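Local structure of cytosine deaminase (Klebsiella pneumoniae, 4R85) at residues T81-R86 and F149-I154; E155-P158 and E162-T165. The protein catalyses the hydrolytic deamination of 5-methylcytosine, and probably of cytosine, at an iron(II) centre of the amidohydrolase type. All blocks are in the same frame, centred on the assembly; numbering follows the deposited sequence.

The loop that leads from strand 143-149 to helix 160-170 joins the two contacts, whose centres are about 12 Å apart: contact 1 sets its start against helix 76-87, contact 2 its end against helix 160-170. They illustrate how one barrel loop can serve the pocket at its start and the protein surface at its end. Contact 1 holds the pocket residues F149 and Q151; the side chain of Q151 lies about 7 Å from the iron(II) ion. Contact 2 is peripheral, the side chain of Y157 being about 13 Å from 5-methylcytosine. The two meet directly where E152 CB packs 3.6 Å from Y157 CD2, and again where P150 CB lies 3.7 Å from M164 SD.

Contact 1. Residues T81-R86 and F149-I154; sequences TRWSQR and FPQEGI. With 17E (5-methylcytosine), chain G.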
# COMPACT_ATOMS: atom_id res chain seq x y z
N THR A 81 -14.50 15.71 -15.41
CA THR A 81 -15.36 15.54 -16.59
C THR A 81 -16.33 14.37 -16.41
O THR A 81 -17.52 14.49 -16.71
CB THR A 81 -14.53 15.33 -17.86
OG1 THR A 81 -13.76 16.51 -18.11
CG2 THR A 81 -15.44 15.04 -19.06
N ARG A 82 -15.82 13.25 -15.90
CA ARG A 82 -16.65 12.06 -15.73
C ARG A 82 -17.70 12.28 -14.65
O ARG A 82 -18.84 11.82 -14.78
CB ARG A 82 -15.79 10.84 -15.37
CG ARG A 82 -14.80 10.44 -16.45
CD ARG A 82 -15.48 9.84 -17.69
NE ARG A 82 -14.51 9.78 -18.78
CZ ARG A 82 -14.60 10.48 -19.91
NH1 ARG A 82 -13.65 10.36 -20.82
NH2 ARG A 82 -15.63 11.28 -20.12
N TRP A 83 -17.30 12.97 -13.59
CA TRP A 83 -18.21 13.28 -12.49
C TRP A 83 -19.33 14.18 -12.98
O TRP A 83 -20.49 14.01 -12.61
CB TRP A 83 -17.45 13.95 -11.33
CG TRP A 83 -18.35 14.43 -10.23
CD1 TRP A 83 -18.45 15.70 -9.75
CD2 TRP A 83 -19.29 13.63 -9.47
NE1 TRP A 83 -19.39 15.75 -8.74
CE2 TRP A 83 -19.91 14.50 -8.55
CE3 TRP A 83 -19.66 12.28 -9.50
CZ2 TRP A 83 -20.88 14.05 -7.65
CZ3 TRP A 83 -20.63 11.84 -8.59
CH2 TRP A 83 -21.23 12.73 -7.68
N SER A 84 -18.97 15.14 -13.82
CA SER A 84 -19.98 16.01 -14.44
C SER A 84 -21.03 15.21 -15.22
O SER A 84 -22.22 15.51 -15.16
CB SER A 84 -19.29 17.05 -15.33
OG SER A 84 -20.25 17.95 -15.86
N GLN A 85 -20.60 14.19 -15.95
CA GLN A 85 -21.53 13.29 -16.63
C GLN A 85 -22.43 12.54 -15.66
O GLN A 85 -23.63 12.36 -15.91
CB GLN A 85 -20.77 12.26 -17.45
CG GLN A 85 -19.98 12.82 -18.61
CD GLN A 85 -19.23 11.72 -19.33
OE1 GLN A 85 -18.27 11.18 -18.81
NE2 GLN A 85 -19.69 11.38 -20.54
N ARG A 86 -21.84 12.08 -14.56
CA ARG A 86 -22.55 11.29 -13.57
C ARG A 86 -23.58 12.14 -12.83
O ARG A 86 -24.63 11.64 -12.42
CB ARG A 86 -21.56 10.67 -12.57
CG ARG A 86 -22.21 9.76 -11.51
CD ARG A 86 -23.12 8.71 -12.15
NE ARG A 86 -23.58 7.72 -11.18
CZ ARG A 86 -24.64 7.88 -10.39
NH1 ARG A 86 -24.97 6.93 -9.52
NH2 ARG A 86 -25.36 8.99 -10.45
N PHE A 149 -18.31 21.75 -1.05
CA PHE A 149 -17.16 21.67 -1.95
C PHE A 149 -17.60 22.08 -3.35
O PHE A 149 -18.42 21.40 -3.95
CB PHE A 149 -16.63 20.23 -1.97
CG PHE A 149 -15.58 19.96 -3.02
CD1 PHE A 149 -14.45 20.75 -3.12
CD2 PHE A 149 -15.73 18.90 -3.90
CE1 PHE A 149 -13.48 20.50 -4.08
CE2 PHE A 149 -14.77 18.64 -4.87
CZ PHE A 149 -13.64 19.44 -4.96
N PRO A 150 -17.09 23.22 -3.85
CA PRO A 150 -17.50 23.71 -5.17
C PRO A 150 -16.61 23.10 -6.25
O PRO A 150 -15.69 23.77 -6.73
CB PRO A 150 -17.26 25.21 -5.06
CG PRO A 150 -16.06 25.32 -4.11
CD PRO A 150 -16.16 24.14 -3.16
N GLN A 151 -16.88 21.85 -6.62
CA GLN A 151 -16.03 21.11 -7.56
C GLN A 151 -15.66 21.88 -8.82
O GLN A 151 -14.51 21.83 -9.28
CB GLN A 151 -16.71 19.81 -7.97
CG GLN A 151 -15.97 19.02 -9.03
CD GLN A 151 -14.69 18.41 -8.48
OE1 GLN A 151 -14.69 17.31 -7.95
NE2 GLN A 151 -13.59 19.15 -8.59
N GLU A 152 -16.62 22.57 -9.41
CA GLU A 152 -16.33 23.24 -10.68
C GLU A 152 -15.97 24.71 -10.51
O GLU A 152 -15.94 25.48 -11.48
CB GLU A 152 -17.47 23.00 -11.68
CG GLU A 152 -17.57 21.50 -11.99
CD GLU A 152 -18.53 21.17 -13.11
OE1 GLU A 152 -19.29 20.19 -12.96
OE2 GLU A 152 -18.52 21.89 -14.13
N GLY A 153 -15.67 25.10 -9.28
CA GLY A 153 -15.20 26.45 -9.01
C GLY A 153 -16.27 27.34 -8.43
O GLY A 153 -17.47 27.20 -8.73
N ILE A 154 -15.84 28.27 -7.58
CA ILE A 154 -16.71 29.30 -7.05
C ILE A 154 -16.92 30.42 -8.07
O ILE A 154 -18.05 30.85 -8.34
CB ILE A 154 -16.11 29.89 -5.75
CG1 ILE A 154 -16.05 28.81 -4.67
CG2 ILE A 154 -16.92 31.10 -5.27
CD1 ILE A 154 -15.38 29.25 -3.38
N1 17E G . -12.48 16.19 -6.83
C2 17E G . -11.30 16.80 -6.73
O2 17E G . -11.16 18.09 -7.17
N3 17E G . -10.24 16.18 -6.19
C4 17E G . -10.35 14.92 -5.74
N4 17E G . -9.21 14.27 -5.17
C5 17E G . -11.57 14.24 -5.83
C6 17E G . -12.64 14.93 -6.39
CM5 17E G . -11.70 12.84 -5.34
O HOH W 1 -21.15 20.20 -14.73
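W83 and Q151 supply the apolar part of this contact: CD1 of the W83 indole comes to 4.2 Å from Q151 CG, an oblique approach that touches the glutamine stem and not its amide. The indole N-H is engaged elsewhere, with D119.

The polar link is indirect. S84 OG and E152 OE1 are 3.8 Å apart and a water joins them, 2.7 Å from S84 OG and donating to E152 OE1 over 2.6 Å. The same oxygen, E152 OE1, also forms a salt bridge with K87, three residues after S84, so helix 76-87 meets E152 through both a water and a charge.

Ligand recognition falls to the other segment. The Q151 chain leaves with CG anti to the backbone N (chi1 175°) and then bends at its next bond, presenting the whole amide to 5-methylcytosine. Q151 OE1 accepts from ligand N1 at 2.7 Å while Q151 NE2 donates to ligand O2 at 3.0 Å, both bonds nearly straight (172° and 169°), and this pairing fixes the rotation of the amide. The F149 ring offers its edge to the same ligand oxygen, with F149 CZ 3.6 Å from O2; H209 stacks on F149. D308 and E212 also form hydrogen bonds with the ligand. A type I turn, P150 to G153, carries Q151 and E152 at its corners, in a loop lining the active site of an amidohydrolase (β/α)-barrel.

Contact 2. Residues E155-P158 and E162-T165; sequences ESYP and ELMT
L163 meets the loop through a single methyl group, CD1, which sits near the plane of the Y157 ring at its edge. The closest approach is 3.7 Å, between L163 CD1 and Y157 CE1, with Y157 CD1 next to it at 4.0 Å from the same methyl. L163 CD1 also lies 3.9 Å from the carbonyl oxygen P158 O, so the methyl is bordered by an aromatic edge and a backbone carbonyl. No hydrogen bond spans the two segments.

The torsions account for this meeting. In L163, CG stands anti to the carbonyl carbon (chi1 -72°), and a second torsion of 165° carries CD1 onward, away from the helix backbone and up to the tyrosine. Y157 instead has its CG anti to the backbone N (chi1 -173°), which swings the ring beside its own carbonyl carbon. There the next residue rests on it: P158 CD lies 3.4 Å above one face of the Y157 ring, offset toward the rim, while the ring also packs against T121 and P123.

Two neighbours place the contact in the fold. E155 OE1 forms a salt bridge with R161 and a hydrogen bond with S190 of helix 185-202, and M164 sets helix 160-170 against V120 and L198.

What results is a small hydrophobic join on the protein surface, closing the loop back onto the first turn of helix 160-170, within a β-strand-to-helix connection of the amidohydrolase barrel.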
# COMPACT_ATOMS: atom_id res chain seq x y z
N GLU A 155 -15.82 30.91 -8.64
CA GLU A 155 -15.87 32.07 -9.52
C GLU A 155 -16.09 31.64 -10.96
O GLU A 155 -16.39 32.46 -11.82
CB GLU A 155 -14.57 32.88 -9.43
CG GLU A 155 -14.03 33.12 -8.03
CD GLU A 155 -14.83 34.16 -7.25
OE1 GLU A 155 -14.24 34.82 -6.37
OE2 GLU A 155 -16.04 34.33 -7.50
N SER A 156 -15.91 30.35 -11.22
CA SER A 156 -15.82 29.83 -12.58
C SER A 156 -17.06 29.02 -13.00
O SER A 156 -17.13 28.52 -14.13
CB SER A 156 -14.55 28.99 -12.73
OG SER A 156 -13.41 29.65 -12.17
N TYR A 157 -18.02 28.88 -12.09
CA TYR A 157 -19.24 28.12 -12.32
C TYR A 157 -20.43 29.06 -12.12
O TYR A 157 -20.38 29.91 -11.23
CB TYR A 157 -19.32 26.97 -11.31
CG TYR A 157 -20.46 26.00 -11.54
CD1 TYR A 157 -21.65 26.12 -10.83
CD2 TYR A 157 -20.33 24.98 -12.47
CE1 TYR A 157 -22.70 25.23 -11.04
CE2 TYR A 157 -21.38 24.09 -12.70
CZ TYR A 157 -22.56 24.22 -11.98
OH TYR A 157 -23.59 23.35 -12.18
N PRO A 158 -21.49 28.93 -12.94
CA PRO A 158 -22.66 29.81 -12.82
C PRO A 158 -23.22 29.84 -11.40
O PRO A 158 -23.51 28.78 -10.83
CB PRO A 158 -23.68 29.19 -13.78
CG PRO A 158 -22.86 28.44 -14.77
CD PRO A 158 -21.65 27.94 -14.03
N GLU A 162 -23.62 31.88 -4.85
CA GLU A 162 -24.97 31.60 -4.34
C GLU A 162 -25.09 30.17 -3.86
O GLU A 162 -25.74 29.90 -2.86
CB GLU A 162 -26.04 31.77 -5.43
CG GLU A 162 -26.32 33.17 -5.87
CD GLU A 162 -27.55 33.25 -6.77
OE1 GLU A 162 -28.05 32.20 -7.26
OE2 GLU A 162 -28.03 34.38 -6.96
N LEU A 163 -24.52 29.25 -4.63
CA LEU A 163 -24.59 27.83 -4.29
C LEU A 163 -23.81 27.52 -3.01
O LEU A 163 -24.28 26.76 -2.17
CB LEU A 163 -24.06 26.98 -5.45
CG LEU A 163 -25.03 26.96 -6.64
CD1 LEU A 163 -24.32 26.43 -7.88
CD2 LEU A 163 -26.24 26.11 -6.29
N MET A 164 -22.64 28.12 -2.87
CA MET A 164 -21.84 27.95 -1.65
C MET A 164 -22.62 28.47 -0.44
O MET A 164 -22.68 27.82 0.60
CB MET A 164 -20.51 28.69 -1.76
CG MET A 164 -19.49 28.00 -2.67
SD MET A 164 -18.92 26.45 -1.95
CE MET A 164 -17.88 27.06 -0.59
N THR A 165 -23.21 29.65 -0.60
CA THR A 165 -23.97 30.29 0.48
C THR A 165 -25.18 29.45 0.84
O THR A 165 -25.46 29.21 2.02
CB THR A 165 -24.39 31.71 0.07
OG1 THR A 165 -23.23 32.48 -0.26
CG2 THR A 165 -25.17 32.41 1.19